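Local coordinates for protein lectin (Pleurotus ostreatus, PDB 6T0Q) that binds galactose-type sugars such as N-acetylgalactosamine, probably through its two calcium-containing sites, at residues 273-278 with 292-297; 232-237 with 242-247; 193-198 with 346-351. All blocks are in the same frame, centred on the assembly; numbering follows the deposited sequence.

Interaction 1. Residues 273-278 with 292-297. With NAG (2-acetamido-2-deoxy-beta-D-glucopyranose), chain B.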
loop_
_atom_site.group_PDB
_atom_site.type_symbol
_atom_site.label_atom_id
_atom_site.label_comp_id
_atom_site.label_asym_id
_atom_site.label_seq_id
_atom_site.Cartn_x
_atom_site.Cartn_y
_atom_site.Cartn_z
ATOM N N ASN A 273 -6.373 2.488 1.044
ATOM C CA ASN A 273 -7.797 2.606 1.348
ATOM C C ASN A 273 -8.613 1.699 0.445
ATOM O O ASN A 273 -8.435 1.715 -0.777
ATOM C CB ASN A 273 -8.269 4.058 1.198
ATOM C CG ASN A 273 -7.639 4.963 2.225
ATOM O OD1 ASN A 273 -8.078 5.009 3.372
ATOM N ND2 ASN A 273 -6.585 5.664 1.833
ATOM N N THR A 274 -9.530 0.942 1.049
ATOM C CA THR A 274 -10.367 -0.020 0.339
ATOM C C THR A 274 -11.830 0.384 0.456
ATOM O O THR A 274 -12.360 0.501 1.567
ATOM C CB THR A 274 -10.179 -1.437 0.889
ATOM O OG1 THR A 274 -8.874 -1.920 0.548
ATOM C CG2 THR A 274 -11.232 -2.375 0.282
ATOM N N PHE A 275 -12.481 0.577 -0.685
ATOM C CA PHE A 275 -13.900 0.882 -0.745
ATOM C C PHE A 275 -14.640 -0.411 -1.053
ATOM O O PHE A 275 -14.269 -1.130 -1.984
ATOM C CB PHE A 275 -14.168 1.948 -1.814
ATOM C CG PHE A 275 -13.381 3.223 -1.588
ATOM C CD1 PHE A 275 -12.074 3.337 -2.031
ATOM C CD2 PHE A 275 -13.942 4.290 -0.907
ATOM C CE1 PHE A 275 -11.335 4.504 -1.804
ATOM C CE2 PHE A 275 -13.214 5.461 -0.675
ATOM C CZ PHE A 275 -11.917 5.566 -1.125
ATOM N N ALA A 276 -15.667 -0.720 -0.264
ATOM C CA ALA A 276 -16.403 -1.963 -0.458
ATOM C C ALA A 276 -17.896 -1.694 -0.444
ATOM O O ALA A 276 -18.384 -0.877 0.341
ATOM C CB ALA A 276 -16.046 -3.006 0.607
ATOM N N ILE A 277 -18.619 -2.381 -1.328
ATOM C CA ILE A 277 -20.045 -2.159 -1.510
ATOM C C ILE A 277 -20.755 -3.502 -1.438
ATOM O O ILE A 277 -20.352 -4.459 -2.105
ATOM C CB ILE A 277 -20.354 -1.480 -2.859
ATOM C CG1 ILE A 277 -19.598 -0.157 -3.020
ATOM C CG2 ILE A 277 -21.851 -1.254 -3.004
ATOM C CD1 ILE A 277 -19.718 0.409 -4.455
ATOM N N ASN A 278 -21.801 -3.575 -0.633
ATOM C CA ASN A 278 -22.777 -4.655 -0.719
ATOM C C ASN A 278 -24.028 -4.064 -1.368
ATOM O O ASN A 278 -24.732 -3.260 -0.754
ATOM C CB ASN A 278 -23.053 -5.242 0.666
ATOM C CG ASN A 278 -24.291 -6.140 0.701
ATOM O OD1 ASN A 278 -24.836 -6.520 -0.326
ATOM N ND2 ASN A 278 -24.729 -6.487 1.906
ATOM N N ILE A 292 -15.576 8.564 -6.990
ATOM C CA ILE A 292 -14.816 8.812 -5.769
ATOM C C ILE A 292 -13.661 9.731 -6.115
ATOM O O ILE A 292 -12.896 9.442 -7.042
ATOM C CB ILE A 292 -14.275 7.509 -5.151
ATOM C CG1 ILE A 292 -15.409 6.548 -4.793
ATOM C CG2 ILE A 292 -13.398 7.830 -3.922
ATOM C CD1 ILE A 292 -14.907 5.124 -4.532
ATOM N N LEU A 293 -13.515 10.822 -5.368
ATOM C CA LEU A 293 -12.350 11.687 -5.508
ATOM C C LEU A 293 -11.563 11.680 -4.207
ATOM O O LEU A 293 -12.130 11.912 -3.134
ATOM C CB LEU A 293 -12.747 13.123 -5.873
ATOM C CG LEU A 293 -11.552 13.981 -6.305
ATOM C CD1 LEU A 293 -11.981 14.949 -7.383
ATOM C CD2 LEU A 293 -10.982 14.752 -5.137
ATOM N N ILE A 294 -10.261 11.432 -4.313
ATOM C CA ILE A 294 -9.356 11.385 -3.176
ATOM C C ILE A 294 -8.399 12.564 -3.287
ATOM O O ILE A 294 -7.846 12.814 -4.364
ATOM C CB ILE A 294 -8.591 10.050 -3.149
ATOM C CG1 ILE A 294 -9.563 8.900 -2.881
ATOM C CG2 ILE A 294 -7.494 10.081 -2.124
ATOM C CD1 ILE A 294 -8.989 7.546 -3.247
ATOM N N THR A 295 -8.208 13.292 -2.189
ATOM C CA THR A 295 -7.251 14.392 -2.167
ATOM C C THR A 295 -5.942 13.943 -1.531
ATOM O O THR A 295 -5.926 13.130 -0.602
ATOM C CB THR A 295 -7.803 15.602 -1.399
ATOM O OG1 THR A 295 -8.173 15.200 -0.082
ATOM C CG2 THR A 295 -9.046 16.183 -2.097
ATOM N N TYR A 296 -4.842 14.494 -2.035
ATOM C CA TYR A 296 -3.506 14.203 -1.532
ATOM C C TYR A 296 -2.866 15.452 -0.937
ATOM O O TYR A 296 -3.198 16.582 -1.308
ATOM C CB TYR A 296 -2.619 13.637 -2.642
ATOM C CG TYR A 296 -3.069 12.255 -3.051
ATOM C CD1 TYR A 296 -2.730 11.145 -2.283
ATOM C CD2 TYR A 296 -3.856 12.064 -4.181
ATOM C CE1 TYR A 296 -3.147 9.876 -2.635
ATOM C CE2 TYR A 296 -4.288 10.787 -4.552
ATOM C CZ TYR A 296 -3.931 9.699 -3.767
ATOM O OH TYR A 296 -4.338 8.430 -4.112
ATOM N N SER A 297 -1.916 15.229 -0.014
ATOM C CA SER A 297 -1.313 16.331 0.731
ATOM C C SER A 297 -0.487 17.259 -0.150
ATOM O O SER A 297 -0.219 18.392 0.262
ATOM C CB SER A 297 -0.424 15.797 1.859
ATOM O OG SER A 297 0.678 15.100 1.307
HETATM C C1 NAG B . -25.908 -7.287 2.077
HETATM C C2 NAG B . -25.835 -8.189 3.298
HETATM C C3 NAG B . -27.170 -8.879 3.508
HETATM C C4 NAG B . -28.266 -7.840 3.694
HETATM C C5 NAG B . -28.286 -6.824 2.549
HETATM C C6 NAG B . -29.104 -5.601 2.901
HETATM C C7 NAG B . -23.709 -9.168 4.014
HETATM C C8 NAG B . -22.695 -10.248 3.784
HETATM N N2 NAG B . -24.763 -9.165 3.191
HETATM O O3 NAG B . -27.084 -9.705 4.663
HETATM O O4 NAG B . -29.336 -8.702 3.727
HETATM O O5 NAG B . -26.968 -6.329 2.248
HETATM O O6 NAG B . -30.203 -5.436 2.019
HETATM O O7 NAG B . -23.578 -8.328 4.903
#

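Interaction 2. Residues 232-237 with 242-247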
loop_
_atom_site.group_PDB
_atom_site.type_symbol
_atom_site.label_atom_id
_atom_site.label_comp_id
_atom_site.label_asym_id
_atom_site.label_seq_id
_atom_site.Cartn_x
_atom_site.Cartn_y
_atom_site.Cartn_z
ATOM N N ALA A 232 -11.674 11.748 1.140
ATOM C CA ALA A 232 -12.382 11.285 -0.045
ATOM C C ALA A 232 -13.814 11.794 -0.013
ATOM O O ALA A 232 -14.420 11.942 1.055
ATOM C CB ALA A 232 -12.395 9.761 -0.175
ATOM N N THR A 233 -14.329 12.086 -1.198
ATOM C CA THR A 233 -15.740 12.367 -1.406
ATOM C C THR A 233 -16.294 11.268 -2.294
ATOM O O THR A 233 -15.685 10.935 -3.314
ATOM C CB THR A 233 -15.934 13.735 -2.050
ATOM O OG1 THR A 233 -15.256 14.718 -1.255
ATOM C CG2 THR A 233 -17.434 14.086 -2.131
ATOM N N VAL A 234 -17.426 10.689 -1.899
ATOM C CA VAL A 234 -18.011 9.549 -2.605
ATOM C C VAL A 234 -19.426 9.905 -3.023
ATOM O O VAL A 234 -20.217 10.385 -2.205
ATOM C CB VAL A 234 -18.019 8.277 -1.735
ATOM C CG1 VAL A 234 -18.661 7.105 -2.505
ATOM C CG2 VAL A 234 -16.616 7.935 -1.282
ATOM N N LEU A 235 -19.744 9.664 -4.290
ATOM C CA LEU A 235 -21.097 9.779 -4.810
ATOM C C LEU A 235 -21.536 8.396 -5.276
ATOM O O LEU A 235 -20.809 7.757 -6.037
ATOM C CB LEU A 235 -21.132 10.775 -5.971
ATOM C CG LEU A 235 -22.482 10.931 -6.657
ATOM C CD1 LEU A 235 -23.467 11.537 -5.682
ATOM C CD2 LEU A 235 -22.322 11.798 -7.908
ATOM N N ILE A 236 -22.701 7.920 -4.826
ATOM C CA ILE A 236 -23.082 6.535 -5.102
ATOM C C ILE A 236 -24.598 6.395 -5.225
ATOM O O ILE A 236 -25.369 7.080 -4.542
ATOM C CB ILE A 236 -22.521 5.602 -4.004
ATOM C CG1 ILE A 236 -22.873 4.134 -4.262
ATOM C CG2 ILE A 236 -23.021 6.028 -2.612
ATOM C CD1 ILE A 236 -22.046 3.197 -3.346
ATOM N N ALA A 237 -25.024 5.482 -6.101
ATOM C CA ALA A 237 -26.422 5.074 -6.200
ATOM C C ALA A 237 -26.466 3.626 -6.665
ATOM O O ALA A 237 -25.516 3.130 -7.277
ATOM C CB ALA A 237 -27.215 5.972 -7.163
ATOM N N TYR A 242 -27.761 -0.303 -1.594
ATOM C CA TYR A 242 -26.345 -0.556 -1.344
ATOM C C TYR A 242 -26.035 -0.244 0.109
ATOM O O TYR A 242 -26.732 0.536 0.762
ATOM C CB TYR A 242 -25.430 0.306 -2.236
ATOM C CG TYR A 242 -25.471 1.751 -1.796
ATOM C CD1 TYR A 242 -24.600 2.232 -0.826
ATOM C CD2 TYR A 242 -26.430 2.618 -2.304
ATOM C CE1 TYR A 242 -24.674 3.545 -0.380
ATOM C CE2 TYR A 242 -26.505 3.940 -1.878
ATOM C CZ TYR A 242 -25.626 4.392 -0.915
ATOM O OH TYR A 242 -25.701 5.692 -0.473
ATOM N N THR A 243 -24.948 -0.835 0.596
ATOM C CA THR A 243 -24.265 -0.368 1.791
ATOM C C THR A 243 -22.802 -0.162 1.433
ATOM O O THR A 243 -22.195 -1.015 0.776
ATOM C CB THR A 243 -24.403 -1.355 2.958
ATOM O OG1 THR A 243 -25.789 -1.511 3.279
ATOM C CG2 THR A 243 -23.679 -0.821 4.187
ATOM N N LEU A 244 -22.243 0.963 1.865
ATOM C CA LEU A 244 -20.901 1.385 1.496
ATOM C C LEU A 244 -20.001 1.344 2.719
ATOM O O LEU A 244 -20.391 1.825 3.789
ATOM C CB LEU A 244 -20.920 2.800 0.924
ATOM C CG LEU A 244 -19.557 3.454 0.679
ATOM C CD1 LEU A 244 -18.835 2.759 -0.483
ATOM C CD2 LEU A 244 -19.751 4.941 0.404
ATOM N N TYR A 245 -18.793 0.799 2.541
ATOM C CA TYR A 245 -17.769 0.706 3.577
ATOM C C TYR A 245 -16.457 1.292 3.070
ATOM O O TYR A 245 -16.146 1.215 1.877
ATOM C CB TYR A 245 -17.518 -0.759 3.994
ATOM C CG TYR A 245 -18.760 -1.512 4.415
ATOM C CD1 TYR A 245 -19.623 -2.051 3.467
ATOM C CD2 TYR A 245 -19.064 -1.688 5.763
ATOM C CE1 TYR A 245 -20.761 -2.742 3.846
ATOM C CE2 TYR A 245 -20.196 -2.376 6.155
ATOM C CZ TYR A 245 -21.045 -2.899 5.193
ATOM O OH TYR A 245 -22.176 -3.583 5.576
ATOM N N VAL A 246 -15.668 1.856 3.987
ATOM C CA VAL A 246 -14.295 2.259 3.690
ATOM C C VAL A 246 -13.396 1.719 4.799
ATOM O O VAL A 246 -13.650 1.955 5.986
ATOM C CB VAL A 246 -14.139 3.788 3.531
ATOM C CG1 VAL A 246 -14.445 4.523 4.811
ATOM C CG2 VAL A 246 -12.731 4.132 3.068
ATOM N N ASN A 247 -12.375 0.954 4.406
ATOM C CA ASN A 247 -11.480 0.275 5.347
ATOM C C ASN A 247 -12.259 -0.493 6.414
ATOM O O ASN A 247 -11.892 -0.513 7.590
ATOM C CB ASN A 247 -10.511 1.272 5.975
ATOM C CG ASN A 247 -9.663 1.956 4.934
ATOM O OD1 ASN A 247 -9.258 1.325 3.955
ATOM N ND2 ASN A 247 -9.419 3.257 5.112
#

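Interaction 3. Residues 193-198 with 346-351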
loop_
_atom_site.group_PDB
_atom_site.type_symbol
_atom_site.label_atom_id
_atom_site.label_comp_id
_atom_site.label_asym_id
_atom_site.label_seq_id
_atom_site.Cartn_x
_atom_site.Cartn_y
_atom_site.Cartn_z
ATOM N N LEU A 193 -20.065 15.670 -7.574
ATOM C CA LEU A 193 -19.197 14.889 -8.447
ATOM C C LEU A 193 -20.002 14.491 -9.674
ATOM O O LEU A 193 -21.231 14.368 -9.595
ATOM C CB LEU A 193 -18.670 13.611 -7.765
ATOM C CG LEU A 193 -17.656 13.795 -6.633
ATOM C CD1 LEU A 193 -17.443 12.467 -5.896
ATOM C CD2 LEU A 193 -16.337 14.319 -7.200
ATOM N N PRO A 194 -19.347 14.273 -10.813
ATOM C CA PRO A 194 -20.078 13.774 -11.985
ATOM C C PRO A 194 -20.341 12.282 -11.853
ATOM O O PRO A 194 -19.534 11.540 -11.284
ATOM C CB PRO A 194 -19.118 14.064 -13.147
ATOM C CG PRO A 194 -17.759 13.896 -12.516
ATOM C CD PRO A 194 -17.921 14.500 -11.113
ATOM N N LEU A 195 -21.496 11.849 -12.360
ATOM C CA LEU A 195 -21.681 10.435 -12.677
ATOM C C LEU A 195 -21.341 10.142 -14.130
ATOM O O LEU A 195 -20.950 9.014 -14.461
ATOM C CB LEU A 195 -23.116 9.997 -12.375
ATOM C CG LEU A 195 -23.434 9.916 -10.884
ATOM C CD1 LEU A 195 -24.881 9.515 -10.693
ATOM C CD2 LEU A 195 -22.469 8.944 -10.169
ATOM N N ARG A 196 -21.485 11.137 -15.002
ATOM C CA ARG A 196 -20.868 11.077 -16.315
ATOM C C ARG A 196 -19.398 10.707 -16.163
ATOM O O ARG A 196 -18.688 11.283 -15.335
ATOM C CB ARG A 196 -21.018 12.432 -17.008
ATOM C CG ARG A 196 -20.360 12.515 -18.374
ATOM C CD ARG A 196 -20.479 13.932 -18.937
ATOM N NE ARG A 196 -21.854 14.427 -18.925
ATOM C CZ ARG A 196 -22.624 14.512 -20.005
ATOM N NH1 ARG A 196 -22.148 14.125 -21.184
ATOM N NH2 ARG A 196 -23.868 14.976 -19.909
ATOM N N GLY A 197 -18.951 9.719 -16.935
ATOM C CA GLY A 197 -17.619 9.168 -16.766
ATOM C C GLY A 197 -17.558 7.925 -15.899
ATOM O O GLY A 197 -16.525 7.244 -15.891
ATOM N N SER A 198 -18.626 7.606 -15.174
ATOM C CA SER A 198 -18.704 6.383 -14.387
ATOM C C SER A 198 -19.633 5.385 -15.071
ATOM O O SER A 198 -20.328 5.706 -16.039
ATOM C CB SER A 198 -19.187 6.681 -12.962
ATOM O OG SER A 198 -18.324 7.610 -12.336
ATOM N N ALA A 346 -30.322 9.516 -17.573
ATOM C CA ALA A 346 -29.345 10.509 -17.138
ATOM C C ALA A 346 -29.879 11.468 -16.081
ATOM O O ALA A 346 -29.168 12.408 -15.708
ATOM C CB ALA A 346 -28.840 11.312 -18.351
ATOM N N GLY A 347 -31.109 11.269 -15.594
ATOM C CA GLY A 347 -31.758 12.214 -14.696
ATOM C C GLY A 347 -31.443 12.105 -13.213
ATOM O O GLY A 347 -32.109 12.770 -12.414
ATOM N N MET A 348 -30.459 11.304 -12.810
ATOM C CA MET A 348 -30.099 11.169 -11.393
ATOM C C MET A 348 -30.040 12.518 -10.672
ATOM O O MET A 348 -29.358 13.447 -11.113
ATOM C CB MET A 348 -28.739 10.473 -11.264
ATOM C CG MET A 348 -28.371 10.104 -9.816
ATOM S SD MET A 348 -29.269 8.640 -9.244
ATOM C CE MET A 348 -28.520 7.373 -10.293
ATOM N N VAL A 349 -30.740 12.616 -9.550
ATOM C CA VAL A 349 -30.601 13.783 -8.683
ATOM C C VAL A 349 -29.301 13.647 -7.889
ATOM O O VAL A 349 -29.143 12.720 -7.088
ATOM C CB VAL A 349 -31.805 13.925 -7.745
ATOM C CG1 VAL A 349 -31.582 15.107 -6.796
ATOM C CG2 VAL A 349 -33.107 14.097 -8.552
ATOM N N ILE A 350 -28.374 14.574 -8.105
ATOM C CA ILE A 350 -27.060 14.559 -7.462
ATOM C C ILE A 350 -26.988 15.714 -6.469
ATOM O O ILE A 350 -27.388 16.835 -6.818
ATOM C CB ILE A 350 -25.938 14.677 -8.506
ATOM C CG1 ILE A 350 -26.001 13.505 -9.501
ATOM C CG2 ILE A 350 -24.571 14.757 -7.811
ATOM C CD1 ILE A 350 -25.131 13.690 -10.749
ATOM N N PRO A 351 -26.475 15.508 -5.251
ATOM C CA PRO A 351 -26.328 16.628 -4.311
ATOM C C PRO A 351 -25.444 17.728 -4.879
ATOM O O PRO A 351 -24.483 17.470 -5.604
ATOM C CB PRO A 351 -25.683 15.981 -3.078
ATOM C CG PRO A 351 -26.057 14.522 -3.175
ATOM C CD PRO A 351 -26.028 14.233 -4.660
#

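Interaction 1. Residues 273-278 with 292-297
The phenyl ring of F275 meets I292 and I294 in the space between two facing sheets, where side chains rather than backbone bonds do the joining. I292 supplies the close part: its CD1 methyl lies over one face of the F275 ring in a CH-pi contact, 4.0 Å from the centroid and 18° off the ring normal. The two side chains run past each other in opposite directions, which lets I292 CG2 reach the far end of the same ring, 3.9 Å from F275 CZ. The first torsion of F275 (chi1 -57°, CG anti to the carbonyl carbon) presents a ring face to the I292 methyl. I294 approaches from the opposite direction and touches more lightly and obliquely, its CD1 standing 4.1 Å from F275 CE1.

In contrast to this buried centre, S297 at one end leaves the strand and is exposed. N278, some way along its strand from the F275 contact, carries an N-linked glycan through a 1.4 Å bond from ND2 to NAG C1, in the Asn-X-Thr sequon completed by T280. Around the contact, strand 273-281 is flanked by strands 214-222 and 241-246, with V246 against F275, while strand 287-296 lies beside strand 229-239, whose V234 touches I292.

Interaction 2. Residues 232-237 with 242-247
A beta-arch frames this contact: strand 229-239 lies in one sheet of the sandwich, the next strand, 241-246, in the other, and the bend between them carries the calcium ligands D239 and D240. The short strand axes approach to 8.6 Å at 158°, so the strands run nearly antiparallel, facing each other through their side chains.

I236 and Y242 form the larger part. I236 lies along one face of the Y242 ring and touches it with two methyls. Its CD1 sits 4.0 Å from the ring centroid, 23° off the normal, in a CH-pi contact displaced toward the rim near Y242 CD1. Its CG2 covers the phenolic end from the same side, 3.5 Å from Y242 CZ. Both torsions matter here: I236 extends CG1 anti to its backbone N, while the Y242 ring is held between backbone N and carbonyl carbon (chi1 71°), the crowded position, which folds it across I236.

Further along the arch, V234 and L244 reach toward each other tip to tip, CG1 of V234 lying 3.8 Å from CD2 of L244. L244 CD1 also approaches I236 CD1, more loosely at 4.3 Å. I277, from the neighbouring strand 273-281, packs against I236, Y242 and L244.

The chemistry is thus almost wholly apolar, with one polar group at its margin. The Y242 hydroxyl is hydrogen-bonded to D261 OD2 and to the Y263 hydroxyl, two partners that probably fix how far the ring turns and meet the polar need of a buried phenol whose side chain lies about 9 Å from that of the calcium ligand D240.

Interaction 3. Residues 193-198 with 346-351
L195 opens a type II beta turn and packs on M348 and I350 of the C-terminal tail, an irregular segment that runs past the outer face of strand 229-239. The turn, from L195 to S198, is closed by a backbone hydrogen bond of 2.8 Å from S198 N to L195 O, and G197 fills its third position with a positive phi, as is usual for this turn type.

Three side-chain conformations shape how the segments meet. L195 has CG anti to the carbonyl carbon, and its second torsion (178°) carries CD1 straight out toward the tail. There it meets M348 at about a right angle, with L195 CD1 3.6 Å from M348 CG. The methionine starts out extended, CG anti to the backbone N, and then bends at both following torsions (chi2 77°, chi3 68°), so that the inner methylenes take the leucine while the terminal methyl is directed to the strand. There M348 CE lies 3.7 Å from A237 CB. I350 instead slides past L195 in the opposite direction. Its CG1 is anti to the carbonyl carbon and its CG2 anti to the backbone N, an arrangement that gives CD1 to L195, 4.1 Å from L195 CG, and turns CG2 to the backbone of L193.

L235 of strand 229-239 touches both L195 and I350, so turn and tail pack on the same leucine of the sheet. L193 behaves differently: its side chain leads off toward L293, and what it offers the tail is backbone, with L193 O 3.8 Å from the CG2 methyl of I350.

Overall arrangement
The three contacts illustrate how a beta sandwich is filled within and covered without. Interactions 1 and 2, with centres about 8 Å apart, join the same two sheets: strands 229-239 and 287-296 are neighbours in one, 241-246 and 273-281 in the other, where A276 O probably bonds Y245 N. Along the chain interaction 2 comes first, then interaction 1. Interaction 3, about 15 Å from interaction 2 between centres, joins segments that precede and follow both, bringing the start and end of this half of the chain together on the outer face of strand 229-239. That strand is therefore packed on two faces, close to one calcium site.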